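PDB 6NLR: histidinol-phosphatase from Listeria monocytogenes serotype 4b str. H7858, which probably hydrolyses histidinol phosphate to histidinol and phosphate in histidine biosynthesis, using a trinuclear metal centre of the PHP family. Local coordinates for residues S197-S200 with E201-E205; D18-E21 with E22-K26; A61-M65 with S66-Y70; T244-E248 with L249-F253; R208-L211 with A212-K216. All blocks are in the same frame, centred on the assembly; numbering follows the deposited sequence.

In the fold
From the N terminus the five contacts follow one another in series; each is local, and none nests in or crosses another. Contact 2 starts helix 20-29, the crossover between strands 3-7 and 34-40. Contact 3 closes the loop before helix 68-81, about 19 Å from contact 2 between centres. On the opposite side of the chain's centre, contact 1 begins helix 201-217, and contact 5 lies further along the same helix; the salt bridge from E201 to R208 links them. Contact 4 ends helix 240-248 and turns into strand 253-256. Its L245 packs on M204 of contact 1 and L211 of contact 5, so these three form one helical cluster.

Contact 1: S197-S200 with E201-E205; sequences SDFS and EEVME
The N-terminal cap of helix 201-217 is made by S200, whose OG accepts the N-H of V203 at 3.1 Å in a nearly straight bond (165°). With chi1 at 70°, OG sits between the backbone N and the carbonyl carbon and faces the first turn, where backbone amides still lack a helical acceptor. Serine suits the place because its short hydroxyl reaches back to an amide three residues on; the same OG is also hydrogen-bonded to E153. The helix proper opens with the bond from M204 N to S200 O, 3.0 Å long. Flanking the cap, F199 and M204 meet as a hydrophobic staple, the apolar pair that spans a capped first turn. Their side chains cross at about a right angle, and M204 SE approaches the ring edge, 3.9 Å from F199 CD2, in a Met-aromatic contact. V203 adds its CG1 branch, 4.0 Å from F199 CG, while its other branch, CG2, lies beside S200 OG. Q156 of helix 152-168 touches both F199 and V203. Acidic E201 and E202 fit a helix start, where the amide ends would probably favour negative charge, and E201 also pairs with R208.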
loop_
_atom_site.group_PDB
_atom_site.type_symbol
_atom_site.label_atom_id
_atom_site.label_comp_id
_atom_site.label_asym_id
_atom_site.label_seq_id
_atom_site.Cartn_x
_atom_site.Cartn_y
_atom_site.Cartn_z
ATOM N N SER A 197 8.362 5.187 -18.910
ATOM C CA SER A 197 8.439 5.062 -20.378
ATOM C C SER A 197 9.400 3.928 -20.768
ATOM O O SER A 197 9.372 3.525 -21.940
ATOM C CB SER A 197 8.804 6.372 -21.047
ATOM O OG SER A 197 10.192 6.636 -20.946
ATOM N N ASP A 198 10.305 3.482 -19.897
ATOM C CA ASP A 198 11.431 2.649 -20.416
ATOM C C ASP A 198 11.739 1.480 -19.463
ATOM O O ASP A 198 12.933 1.032 -19.357
ATOM C CB ASP A 198 12.618 3.551 -20.769
ATOM C CG ASP A 198 13.491 3.841 -19.564
ATOM O OD1 ASP A 198 12.921 4.091 -18.470
ATOM O OD2 ASP A 198 14.736 3.748 -19.712
ATOM N N PHE A 199 10.710 0.894 -18.865
ATOM C CA PHE A 199 10.834 -0.421 -18.165
ATOM C C PHE A 199 11.596 -1.396 -19.069
ATOM O O PHE A 199 11.196 -1.567 -20.216
ATOM C CB PHE A 199 9.466 -1.001 -17.782
ATOM C CG PHE A 199 8.771 -0.321 -16.635
ATOM C CD1 PHE A 199 9.396 0.669 -15.882
ATOM C CD2 PHE A 199 7.477 -0.668 -16.294
ATOM C CE1 PHE A 199 8.735 1.300 -14.830
ATOM C CE2 PHE A 199 6.830 -0.059 -15.230
ATOM C CZ PHE A 199 7.453 0.928 -14.510
ATOM N N SER A 200 12.670 -1.998 -18.559
ATOM C CA SER A 200 13.496 -2.995 -19.284
ATOM C C SER A 200 12.653 -4.252 -19.538
ATOM O O SER A 200 11.602 -4.438 -18.858
ATOM C CB SER A 200 14.711 -3.358 -18.479
ATOM O OG SER A 200 14.301 -4.115 -17.352
ATOM N N GLU A 201 13.098 -5.089 -20.464
ATOM C CA GLU A 201 12.385 -6.338 -20.823
ATOM C C GLU A 201 12.316 -7.230 -19.581
ATOM O O GLU A 201 11.257 -7.841 -19.355
ATOM C CB GLU A 201 13.084 -7.023 -21.998
ATOM C CG GLU A 201 12.371 -8.277 -22.458
ATOM C CD GLU A 201 10.855 -8.132 -22.557
ATOM O OE1 GLU A 201 10.408 -7.257 -23.343
ATOM O OE2 GLU A 201 10.128 -8.840 -21.777
ATOM N N GLU A 202 13.380 -7.278 -18.792
ATOM C CA GLU A 202 13.433 -8.093 -17.556
ATOM C C GLU A 202 12.385 -7.589 -16.549
ATOM O O GLU A 202 11.688 -8.424 -15.932
ATOM C CB GLU A 202 14.835 -8.078 -16.945
ATOM C CG GLU A 202 14.980 -9.140 -15.863
ATOM C CD GLU A 202 16.368 -9.286 -15.255
ATOM O OE1 GLU A 202 17.311 -8.646 -15.765
ATOM O OE2 GLU A 202 16.492 -10.028 -14.264
ATOM N N VAL A 203 12.270 -6.274 -16.355
ATOM C CA VAL A 203 11.229 -5.718 -15.429
ATOM C C VAL A 203 9.848 -6.116 -15.953
ATOM O O VAL A 203 8.987 -6.547 -15.177
ATOM C CB VAL A 203 11.398 -4.203 -15.262
ATOM C CG1 VAL A 203 10.153 -3.531 -14.703
ATOM C CG2 VAL A 203 12.630 -3.889 -14.424
HETATM N N MSE A 204 9.657 -6.018 -17.277
HETATM C CA MSE A 204 8.361 -6.304 -17.867
HETATM C C MSE A 204 7.986 -7.777 -17.673
HETATM O O MSE A 204 6.826 -8.082 -17.394
HETATM C CB MSE A 204 8.334 -5.949 -19.355
HETATM C CG MSE A 204 8.155 -4.473 -19.643
HETATM SE SE MSE A 204 6.653 -3.659 -18.613
HETATM C CE MSE A 204 5.138 -4.856 -18.965
ATOM N N GLU A 205 8.969 -8.667 -17.830
ATOM C CA GLU A 205 8.757 -10.100 -17.658
ATOM C C GLU A 205 8.376 -10.403 -16.199
ATOM O O GLU A 205 7.448 -11.208 -15.969
ATOM C CB GLU A 205 10.013 -10.878 -18.066
ATOM C CG GLU A 205 9.894 -12.388 -17.908
ATOM C CD GLU A 205 8.710 -13.060 -18.614
ATOM O OE1 GLU A 205 8.210 -12.505 -19.621
ATOM O OE2 GLU A 205 8.282 -14.148 -18.162
#

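Contact 2: D18-E21 with E22-K26; sequences DDVE and EMVLK
V20 and V24, one helical turn apart, point their side chains along the same flank of helix 20-29, with CG2 of V20 4.2 Å from CG2 of V24. The CG2 branch of V24, anti to its carbonyl carbon, leans back over the turn and comes to 3.5 Å from V20 O, the atom that takes the V24 N-H in a bond of 2.9 Å. Branched, apolar valines suit this flank, since V20 packs on helix 68-81 and both valines touch strand 34-40. M23 leans the same way: at chi1 -59° its CG lies 3.7 Å from D19 O, and the flexible chain carries SE past V20 toward Y35 and S259. On another flank L25 folds its CG against E21 O, 3.5 Å away, next to the aliphatic part of E21. The carboxylate of E21 departs from there to K81 and the hydroxyl of Y82. The N-terminal end is held by D19, whose OD1 receives the E21 N-H at 2.8 Å, nearly straight at 171°, on the anti side of the carboxylate and somewhat out of its plane. OD1 also forms a salt bridge with K74, so one carboxylate oxygen serves both an amide and an ammonium group. An aspartate N-cap thus begins the crossover helix of the beta-alpha-beta unit formed by strand 3-7, helix 20-29 and strand 34-40.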
loop_
_atom_site.group_PDB
_atom_site.type_symbol
_atom_site.label_atom_id
_atom_site.label_comp_id
_atom_site.label_asym_id
_atom_site.label_seq_id
_atom_site.Cartn_x
_atom_site.Cartn_y
_atom_site.Cartn_z
ATOM N N ASP A 18 -5.501 14.457 10.715
ATOM C CA ASP A 18 -6.932 14.795 10.492
ATOM C C ASP A 18 -7.783 13.669 11.081
ATOM O O ASP A 18 -7.398 12.500 10.963
ATOM C CB ASP A 18 -7.288 14.974 9.017
ATOM C CG ASP A 18 -6.726 16.235 8.379
ATOM O OD1 ASP A 18 -6.166 17.062 9.122
ATOM O OD2 ASP A 18 -6.827 16.351 7.135
ATOM N N ASP A 19 -8.912 14.019 11.672
ATOM C CA ASP A 19 -9.886 13.038 12.193
ATOM C C ASP A 19 -10.509 12.288 11.013
ATOM O O ASP A 19 -11.004 12.946 10.076
ATOM C CB ASP A 19 -10.940 13.723 13.050
ATOM C CG ASP A 19 -11.762 12.736 13.865
ATOM O OD1 ASP A 19 -12.216 11.719 13.313
ATOM O OD2 ASP A 19 -11.939 12.986 15.043
ATOM N N VAL A 20 -10.548 10.961 11.110
ATOM C CA VAL A 20 -11.219 10.066 10.123
ATOM C C VAL A 20 -12.635 10.582 9.858
ATOM O O VAL A 20 -13.106 10.443 8.728
ATOM C CB VAL A 20 -11.223 8.601 10.587
ATOM C CG1 VAL A 20 -11.957 8.423 11.903
ATOM C CG2 VAL A 20 -11.791 7.667 9.520
ATOM N N GLU A 21 -13.308 11.143 10.851
ATOM C CA GLU A 21 -14.707 11.596 10.672
ATOM C C GLU A 21 -14.775 12.669 9.581
ATOM O O GLU A 21 -15.710 12.614 8.785
ATOM C CB GLU A 21 -15.267 12.166 11.975
ATOM C CG GLU A 21 -16.735 12.505 11.864
ATOM C CD GLU A 21 -17.510 12.243 13.148
ATOM O OE1 GLU A 21 -16.877 11.895 14.183
ATOM O OE2 GLU A 21 -18.734 12.337 13.102
ATOM N N GLU A 22 -13.837 13.620 9.571
ATOM C CA GLU A 22 -13.814 14.732 8.575
ATOM C C GLU A 22 -13.491 14.136 7.202
ATOM O O GLU A 22 -14.014 14.611 6.198
ATOM C CB GLU A 22 -12.843 15.850 8.978
ATOM C CG GLU A 22 -13.192 16.539 10.296
ATOM C CD GLU A 22 -14.641 16.979 10.508
ATOM O OE1 GLU A 22 -15.134 17.813 9.713
ATOM O OE2 GLU A 22 -15.290 16.490 11.485
HETATM N N MSE A 23 -12.668 13.074 7.168
HETATM C CA MSE A 23 -12.339 12.412 5.912
HETATM C C MSE A 23 -13.590 11.716 5.352
HETATM O O MSE A 23 -13.890 11.816 4.162
HETATM C CB MSE A 23 -11.161 11.450 6.111
HETATM C CG MSE A 23 -9.915 12.129 6.610
HETATM SE SE MSE A 23 -8.503 10.852 7.035
HETATM C CE MSE A 23 -8.189 10.086 5.266
ATOM N N VAL A 24 -14.357 11.057 6.229
ATOM C CA VAL A 24 -15.551 10.339 5.813
ATOM C C VAL A 24 -16.592 11.343 5.307
ATOM O O VAL A 24 -17.208 11.080 4.266
ATOM C CB VAL A 24 -16.074 9.450 6.956
ATOM C CG1 VAL A 24 -17.548 9.080 6.794
ATOM C CG2 VAL A 24 -15.207 8.207 7.089
ATOM N N LEU A 25 -16.772 12.472 5.999
ATOM C CA LEU A 25 -17.738 13.520 5.580
ATOM C C LEU A 25 -17.340 14.036 4.191
ATOM O O LEU A 25 -18.246 14.284 3.362
ATOM C CB LEU A 25 -17.787 14.644 6.622
ATOM C CG LEU A 25 -18.586 14.338 7.896
ATOM C CD1 LEU A 25 -18.296 15.372 9.000
ATOM C CD2 LEU A 25 -20.089 14.293 7.589
ATOM N N LYS A 26 -16.044 14.191 3.924
ATOM C CA LYS A 26 -15.567 14.644 2.593
ATOM C C LYS A 26 -15.854 13.556 1.544
ATOM O O LYS A 26 -16.304 13.904 0.455
ATOM C CB LYS A 26 -14.075 14.981 2.614
ATOM C CG LYS A 26 -13.562 15.603 1.325
ATOM C CD LYS A 26 -14.090 16.973 1.083
ATOM C CE LYS A 26 -13.543 17.583 -0.187
ATOM N NZ LYS A 26 -13.996 18.994 -0.312
#

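Contact 3: A61-M65 with S66-Y70; sequences ASMAM and SDLPY
Hydrogen bonds between A64 and D67 run in both directions. D67 N donates to A64 O at 2.9 Å, from above the carbonyl plane, while D67 OD2 reaches back to accept the A64 N-H at 3.1 Å. That carboxylate is met on its anti side, 26° out of its plane. Aspartate suits the position because its chain is just long enough to close this ring of bonds; CG lies anti to the carbonyl carbon (chi1 -67°), which turns the acid toward the preceding loop. One residue on, L68 N donates to M65 O at 3.1 Å. The two backbone bonds define overlapping type I turns that wind the loop after helix 56-59 into helix 68-81. P69 fits the opening of a helix, where its missing N-H costs little, and its CD rests 3.9 Å from M65 O. Apolar contacts centre on L68, whose two methyls are shared between two selenomethionines: CD1 meets M65 SE at 3.8 Å, whereas CD2 meets M63 SE at 4.1 Å, the M63 chain crossing at about a right angle. The long, pliable chain of M63 also slides past D67 before reaching F92 of strand 87-95, and M65 and L68 pack on F107 and Y111 of helix 101-111. At the start of the loop, A61 O makes a weak hydrogen bond to NE2 of H14, a manganese ligand.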
loop_
_atom_site.group_PDB
_atom_site.type_symbol
_atom_site.label_atom_id
_atom_site.label_comp_id
_atom_site.label_asym_id
_atom_site.label_seq_id
_atom_site.Cartn_x
_atom_site.Cartn_y
_atom_site.Cartn_z
ATOM N N ALA A 61 6.175 4.590 11.188
ATOM C CA ALA A 61 5.541 3.700 10.189
ATOM C C ALA A 61 4.105 3.366 10.604
ATOM O O ALA A 61 3.230 3.323 9.731
ATOM C CB ALA A 61 6.357 2.442 10.003
ATOM N N SER A 62 3.859 3.066 11.876
ATOM C CA SER A 62 2.538 2.518 12.259
ATOM C C SER A 62 2.288 2.707 13.739
ATOM O O SER A 62 3.207 2.989 14.488
ATOM C CB SER A 62 2.455 1.070 11.860
ATOM O OG SER A 62 3.353 0.319 12.637
HETATM N N MSE A 63 1.025 2.534 14.129
HETATM C CA MSE A 63 0.633 2.590 15.525
HETATM C C MSE A 63 1.256 1.419 16.297
HETATM O O MSE A 63 1.774 0.469 15.701
HETATM C CB MSE A 63 -0.898 2.551 15.606
HETATM C CG MSE A 63 -1.491 1.189 15.305
HETATM SE SE MSE A 63 -3.456 1.226 15.187
HETATM C CE MSE A 63 -3.856 0.850 13.332
ATOM N N ALA A 64 1.179 1.503 17.632
ATOM C CA ALA A 64 1.612 0.439 18.524
ATOM C C ALA A 64 0.494 -0.587 18.695
ATOM O O ALA A 64 -0.673 -0.272 18.510
ATOM C CB ALA A 64 2.004 1.025 19.865
HETATM N N MSE A 65 0.878 -1.798 19.099
HETATM C CA MSE A 65 -0.063 -2.862 19.422
HETATM C C MSE A 65 -1.106 -2.364 20.425
HETATM O O MSE A 65 -2.286 -2.649 20.283
HETATM C CB MSE A 65 0.691 -4.082 19.966
HETATM C CG MSE A 65 1.473 -4.848 18.906
HETATM SE SE MSE A 65 0.334 -5.833 17.604
HETATM C CE MSE A 65 -0.627 -7.029 18.838
ATOM N N SER A 66 -0.679 -1.589 21.426
ATOM C CA SER A 66 -1.585 -1.136 22.471
ATOM C C SER A 66 -2.647 -0.168 21.920
ATOM O O SER A 66 -3.657 0.027 22.598
ATOM C CB SER A 66 -0.817 -0.520 23.601
ATOM O OG SER A 66 -0.053 0.572 23.129
ATOM N N ASP A 67 -2.441 0.438 20.749
ATOM C CA ASP A 67 -3.454 1.351 20.147
ATOM C C ASP A 67 -4.596 0.566 19.492
ATOM O O ASP A 67 -5.632 1.188 19.220
ATOM C CB ASP A 67 -2.836 2.276 19.094
ATOM C CG ASP A 67 -1.853 3.278 19.674
ATOM O OD1 ASP A 67 -2.188 3.887 20.695
ATOM O OD2 ASP A 67 -0.747 3.427 19.093
ATOM N N LEU A 68 -4.411 -0.725 19.191
ATOM C CA LEU A 68 -5.385 -1.500 18.379
ATOM C C LEU A 68 -6.794 -1.437 18.971
ATOM O O LEU A 68 -7.727 -1.182 18.228
ATOM C CB LEU A 68 -4.918 -2.950 18.206
ATOM C CG LEU A 68 -3.767 -3.145 17.229
ATOM C CD1 LEU A 68 -3.273 -4.586 17.241
ATOM C CD2 LEU A 68 -4.172 -2.720 15.827
ATOM N N PRO A 69 -7.033 -1.700 20.273
ATOM C CA PRO A 69 -8.391 -1.612 20.816
ATOM C C PRO A 69 -9.061 -0.244 20.557
ATOM O O PRO A 69 -10.237 -0.203 20.211
ATOM C CB PRO A 69 -8.206 -1.834 22.327
ATOM C CG PRO A 69 -6.885 -2.578 22.454
ATOM C CD PRO A 69 -6.042 -2.099 21.288
ATOM N N TYR A 70 -8.294 0.841 20.680
ATOM C CA TYR A 70 -8.767 2.237 20.485
ATOM C C TYR A 70 -9.063 2.456 18.996
ATOM O O TYR A 70 -10.090 3.083 18.661
ATOM C CB TYR A 70 -7.753 3.226 21.062
ATOM C CG TYR A 70 -7.520 3.058 22.550
ATOM C CD1 TYR A 70 -8.449 3.505 23.482
ATOM C CD2 TYR A 70 -6.388 2.412 23.028
ATOM C CE1 TYR A 70 -8.263 3.319 24.841
ATOM C CE2 TYR A 70 -6.168 2.249 24.387
ATOM C CZ TYR A 70 -7.111 2.701 25.297
ATOM O OH TYR A 70 -6.905 2.553 26.645
#

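Contact 4: T244-E248 with L249-F253; sequences TLASE and LQIPF
A246 and F253 make the tightest side-chain contact here, CB of A246 lying 3.5 Å from CZ of F253. Alanine's small methyl allows the ring to come this close to the helix, while S247 OG approaches the ring edge. I251 packs beside them, its CD1 4.1 Å from A246 CB. Next come the backbone bonds that set these side chains. I251 N donates to A246 O at 3.0 Å, nearly straight (167°), and Q250 N donates to S247 O at 2.8 Å from above the carbonyl plane. Further round, L249 N keeps the last regular helical bond, to L245 O, and the L249 side chain leans back over that carbonyl. A water accepts or donates at S247 OG and donates to I251 O at 2.8 Å, joining the helix end to the outgoing chain; S247 OG is also bonded to V243 O. The reversal depends on Q250, which adopts a left-handed backbone (phi 56°) and, being polar, suits an exposed corner. Outside, I251 and F253 rest on L221 of strand 220-224. The pair of bonds back into the final turn, together with apolar A246 and I251, is the Schellman motif that ends helix 240-248 and leads into strand 253-256.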
loop_
_atom_site.group_PDB
_atom_site.type_symbol
_atom_site.label_atom_id
_atom_site.label_comp_id
_atom_site.label_asym_id
_atom_site.label_seq_id
_atom_site.Cartn_x
_atom_site.Cartn_y
_atom_site.Cartn_z
ATOM N N THR A 244 -3.247 -2.265 -18.218
ATOM C CA THR A 244 -3.751 -2.908 -19.455
ATOM C C THR A 244 -3.502 -4.423 -19.401
ATOM O O THR A 244 -4.441 -5.158 -19.664
ATOM C CB THR A 244 -3.118 -2.245 -20.689
ATOM O OG1 THR A 244 -3.530 -0.880 -20.606
ATOM C CG2 THR A 244 -3.548 -2.841 -22.010
ATOM N N LEU A 245 -2.290 -4.870 -19.089
ATOM C CA LEU A 245 -1.989 -6.318 -18.922
ATOM C C LEU A 245 -2.919 -6.908 -17.851
ATOM O O LEU A 245 -3.530 -7.953 -18.119
ATOM C CB LEU A 245 -0.523 -6.535 -18.557
ATOM C CG LEU A 245 0.482 -6.144 -19.641
ATOM C CD1 LEU A 245 1.906 -6.190 -19.114
ATOM C CD2 LEU A 245 0.322 -6.999 -20.892
ATOM N N ALA A 246 -3.063 -6.245 -16.699
ATOM C CA ALA A 246 -3.880 -6.773 -15.579
ATOM C C ALA A 246 -5.332 -6.887 -16.047
ATOM O O ALA A 246 -5.948 -7.950 -15.829
ATOM C CB ALA A 246 -3.729 -5.943 -14.321
ATOM N N SER A 247 -5.867 -5.868 -16.724
ATOM C CA SER A 247 -7.271 -5.873 -17.226
ATOM C C SER A 247 -7.478 -6.991 -18.254
ATOM O O SER A 247 -8.532 -7.647 -18.194
ATOM C CB SER A 247 -7.674 -4.536 -17.761
ATOM O OG SER A 247 -7.624 -3.592 -16.697
ATOM N N GLU A 248 -6.526 -7.203 -19.154
ATOM C CA GLU A 248 -6.559 -8.312 -20.147
ATOM C C GLU A 248 -6.642 -9.664 -19.418
ATOM O O GLU A 248 -7.302 -10.562 -19.935
ATOM C CB GLU A 248 -5.322 -8.277 -21.042
ATOM C CG GLU A 248 -5.357 -7.225 -22.132
ATOM C CD GLU A 248 -4.058 -7.111 -22.934
ATOM O OE1 GLU A 248 -3.148 -7.989 -22.762
ATOM O OE2 GLU A 248 -3.956 -6.160 -23.755
ATOM N N LEU A 249 -6.020 -9.808 -18.245
ATOM C CA LEU A 249 -6.113 -11.048 -17.419
ATOM C C LEU A 249 -7.379 -11.021 -16.548
ATOM O O LEU A 249 -7.565 -11.927 -15.782
ATOM C CB LEU A 249 -4.841 -11.171 -16.565
ATOM C CG LEU A 249 -3.565 -11.477 -17.354
ATOM C CD1 LEU A 249 -2.327 -11.359 -16.497
ATOM C CD2 LEU A 249 -3.623 -12.861 -17.966
ATOM N N GLN A 250 -8.199 -9.980 -16.651
ATOM C CA GLN A 250 -9.418 -9.743 -15.831
ATOM C C GLN A 250 -9.090 -9.757 -14.339
ATOM O O GLN A 250 -9.858 -10.296 -13.569
ATOM C CB GLN A 250 -10.475 -10.775 -16.205
ATOM C CG GLN A 250 -10.816 -10.739 -17.681
ATOM C CD GLN A 250 -11.717 -11.906 -17.945
ATOM O OE1 GLN A 250 -11.241 -12.991 -18.241
ATOM N NE2 GLN A 250 -13.009 -11.712 -17.730
ATOM N N ILE A 251 -7.968 -9.165 -13.954
ATOM C CA ILE A 251 -7.643 -8.886 -12.534
ATOM C C ILE A 251 -8.404 -7.616 -12.146
ATOM O O ILE A 251 -8.230 -6.557 -12.768
ATOM C CB ILE A 251 -6.137 -8.715 -12.332
ATOM C CG1 ILE A 251 -5.350 -9.987 -12.675
ATOM C CG2 ILE A 251 -5.868 -8.206 -10.931
ATOM C CD1 ILE A 251 -3.839 -9.773 -12.844
ATOM N N PRO A 252 -9.245 -7.669 -11.097
ATOM C CA PRO A 252 -9.964 -6.491 -10.644
ATOM C C PRO A 252 -9.002 -5.481 -10.020
ATOM O O PRO A 252 -8.056 -5.866 -9.341
ATOM C CB PRO A 252 -10.957 -6.991 -9.582
ATOM C CG PRO A 252 -10.970 -8.508 -9.766
ATOM C CD PRO A 252 -9.595 -8.857 -10.310
ATOM N N PHE A 253 -9.333 -4.210 -10.227
ATOM C CA PHE A 253 -8.706 -3.037 -9.571
ATOM C C PHE A 253 -9.730 -2.406 -8.636
ATOM O O PHE A 253 -10.888 -2.364 -8.982
ATOM C CB PHE A 253 -8.239 -2.021 -10.616
ATOM C CG PHE A 253 -6.938 -2.372 -11.284
ATOM C CD1 PHE A 253 -5.730 -2.137 -10.637
ATOM C CD2 PHE A 253 -6.922 -2.953 -12.543
ATOM C CE1 PHE A 253 -4.538 -2.464 -11.256
ATOM C CE2 PHE A 253 -5.730 -3.257 -13.165
ATOM C CZ PHE A 253 -4.537 -3.009 -12.521
HETATM O O HOH W 1 -9.387 -4.619 -14.378
#

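Contact 5: R208-L211 with A212-K216; sequences RVIL and ALVKK
I210 O is gripped by two amides of the next turn: V214 N donates to it at 2.9 Å, almost straight (168°) and in the carbonyl plane, and L213 N adds a weak, bent bond at 3.2 Å. The main bond of L213 N goes to V209 O at 3.1 Å, so this one N-H is shared between two carbonyls. The ladder runs on regularly, with A212 N bonded to R208 O and K215 N to L211 O, the latter at 2.9 Å. Side chains follow the same spacing. V214 has its CG2 branch anti to the carbonyl carbon, which bends that methyl back to 3.3 Å from I210 O and leaves it 4.4 Å from I210 CG2. Both are branched, apolar residues on one buried flank, where they fill the interface without needing a polar partner. A212, on an exposed flank, contributes a small methyl that sits 3.6 Å from R208 O; alanine suits such a place because it fits a helix readily. L213 turns its CG anti to the backbone N (chi1 -166°), swinging its branches clear of the preceding turn. The charged chains reach outward from the rod: R208 forms a salt bridge with E205, one turn back, and K215 NZ makes a weak hydrogen bond to Q250 O. Around this C-terminal half of helix 201-217, I210 and V214 pack on I167 of helix 152-168, while L211 rests on L245 and A246 of helix 240-248 and, with V214, on I251 just before strand 253-256.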
loop_
_atom_site.group_PDB
_atom_site.type_symbol
_atom_site.label_atom_id
_atom_site.label_comp_id
_atom_site.label_asym_id
_atom_site.label_seq_id
_atom_site.Cartn_x
_atom_site.Cartn_y
_atom_site.Cartn_z
ATOM N N ARG A 208 4.829 -9.568 -15.691
ATOM C CA ARG A 208 3.939 -10.575 -16.337
ATOM C C ARG A 208 3.799 -11.776 -15.399
ATOM O O ARG A 208 2.664 -12.258 -15.231
ATOM C CB ARG A 208 4.460 -10.999 -17.713
ATOM C CG ARG A 208 4.160 -9.962 -18.788
ATOM C CD ARG A 208 4.300 -10.451 -20.219
ATOM N NE ARG A 208 5.692 -10.798 -20.469
ATOM C CZ ARG A 208 6.626 -9.971 -20.952
ATOM N NH1 ARG A 208 6.346 -8.717 -21.265
ATOM N NH2 ARG A 208 7.864 -10.410 -21.113
ATOM N N VAL A 209 4.909 -12.207 -14.795
ATOM C CA VAL A 209 4.923 -13.360 -13.849
ATOM C C VAL A 209 4.034 -12.992 -12.654
ATOM O O VAL A 209 3.175 -13.819 -12.276
ATOM C CB VAL A 209 6.364 -13.727 -13.432
ATOM C CG1 VAL A 209 6.403 -14.642 -12.211
ATOM C CG2 VAL A 209 7.109 -14.375 -14.595
ATOM N N ILE A 210 4.217 -11.788 -12.096
ATOM C CA ILE A 210 3.422 -11.298 -10.927
ATOM C C ILE A 210 1.941 -11.276 -11.294
ATOM O O ILE A 210 1.135 -11.783 -10.473
ATOM C CB ILE A 210 3.924 -9.923 -10.447
ATOM C CG1 ILE A 210 5.228 -10.062 -9.657
ATOM C CG2 ILE A 210 2.861 -9.179 -9.660
ATOM C CD1 ILE A 210 5.939 -8.744 -9.468
ATOM N N LEU A 211 1.574 -10.764 -12.478
ATOM C CA LEU A 211 0.128 -10.640 -12.823
ATOM C C LEU A 211 -0.482 -12.034 -13.021
ATOM O O LEU A 211 -1.624 -12.220 -12.551
ATOM C CB LEU A 211 -0.062 -9.751 -14.051
ATOM C CG LEU A 211 0.320 -8.284 -13.822
ATOM C CD1 LEU A 211 0.159 -7.492 -15.100
ATOM C CD2 LEU A 211 -0.509 -7.664 -12.687
ATOM N N ALA A 212 0.229 -12.969 -13.660
ATOM C CA ALA A 212 -0.261 -14.355 -13.872
ATOM C C ALA A 212 -0.573 -14.974 -12.502
ATOM O O ALA A 212 -1.632 -15.637 -12.370
ATOM C CB ALA A 212 0.738 -15.200 -14.648
ATOM N N LEU A 213 0.271 -14.715 -11.505
ATOM C CA LEU A 213 0.146 -15.313 -10.155
ATOM C C LEU A 213 -1.018 -14.651 -9.396
ATOM O O LEU A 213 -1.824 -15.367 -8.765
ATOM C CB LEU A 213 1.496 -15.144 -9.466
ATOM C CG LEU A 213 1.712 -15.974 -8.214
ATOM C CD1 LEU A 213 1.585 -17.469 -8.516
ATOM C CD2 LEU A 213 3.068 -15.630 -7.630
ATOM N N VAL A 214 -1.149 -13.330 -9.492
ATOM C CA VAL A 214 -2.326 -12.592 -8.952
ATOM C C VAL A 214 -3.609 -13.212 -9.512
ATOM O O VAL A 214 -4.557 -13.452 -8.742
ATOM C CB VAL A 214 -2.243 -11.089 -9.272
ATOM C CG1 VAL A 214 -3.565 -10.399 -9.062
ATOM C CG2 VAL A 214 -1.160 -10.414 -8.461
ATOM N N LYS A 215 -3.676 -13.429 -10.813
ATOM C CA LYS A 215 -4.884 -14.022 -11.434
ATOM C C LYS A 215 -5.114 -15.447 -10.893
ATOM O O LYS A 215 -6.256 -15.781 -10.517
ATOM C CB LYS A 215 -4.769 -14.044 -12.960
ATOM C CG LYS A 215 -6.000 -14.603 -13.669
ATOM C CD LYS A 215 -7.289 -13.915 -13.227
ATOM C CE LYS A 215 -8.513 -14.389 -13.975
ATOM N NZ LYS A 215 -9.678 -13.565 -13.573
ATOM N N LYS A 216 -4.077 -16.273 -10.876
ATOM C CA LYS A 216 -4.165 -17.678 -10.399
ATOM C C LYS A 216 -4.659 -17.705 -8.938
ATOM O O LYS A 216 -5.461 -18.578 -8.603
ATOM C CB LYS A 216 -2.795 -18.333 -10.548
ATOM C CG LYS A 216 -2.728 -19.807 -10.180
ATOM C CD LYS A 216 -1.372 -20.193 -9.598
ATOM C CE LYS A 216 -1.325 -21.642 -9.171
ATOM N NZ LYS A 216 -1.529 -22.540 -10.328
#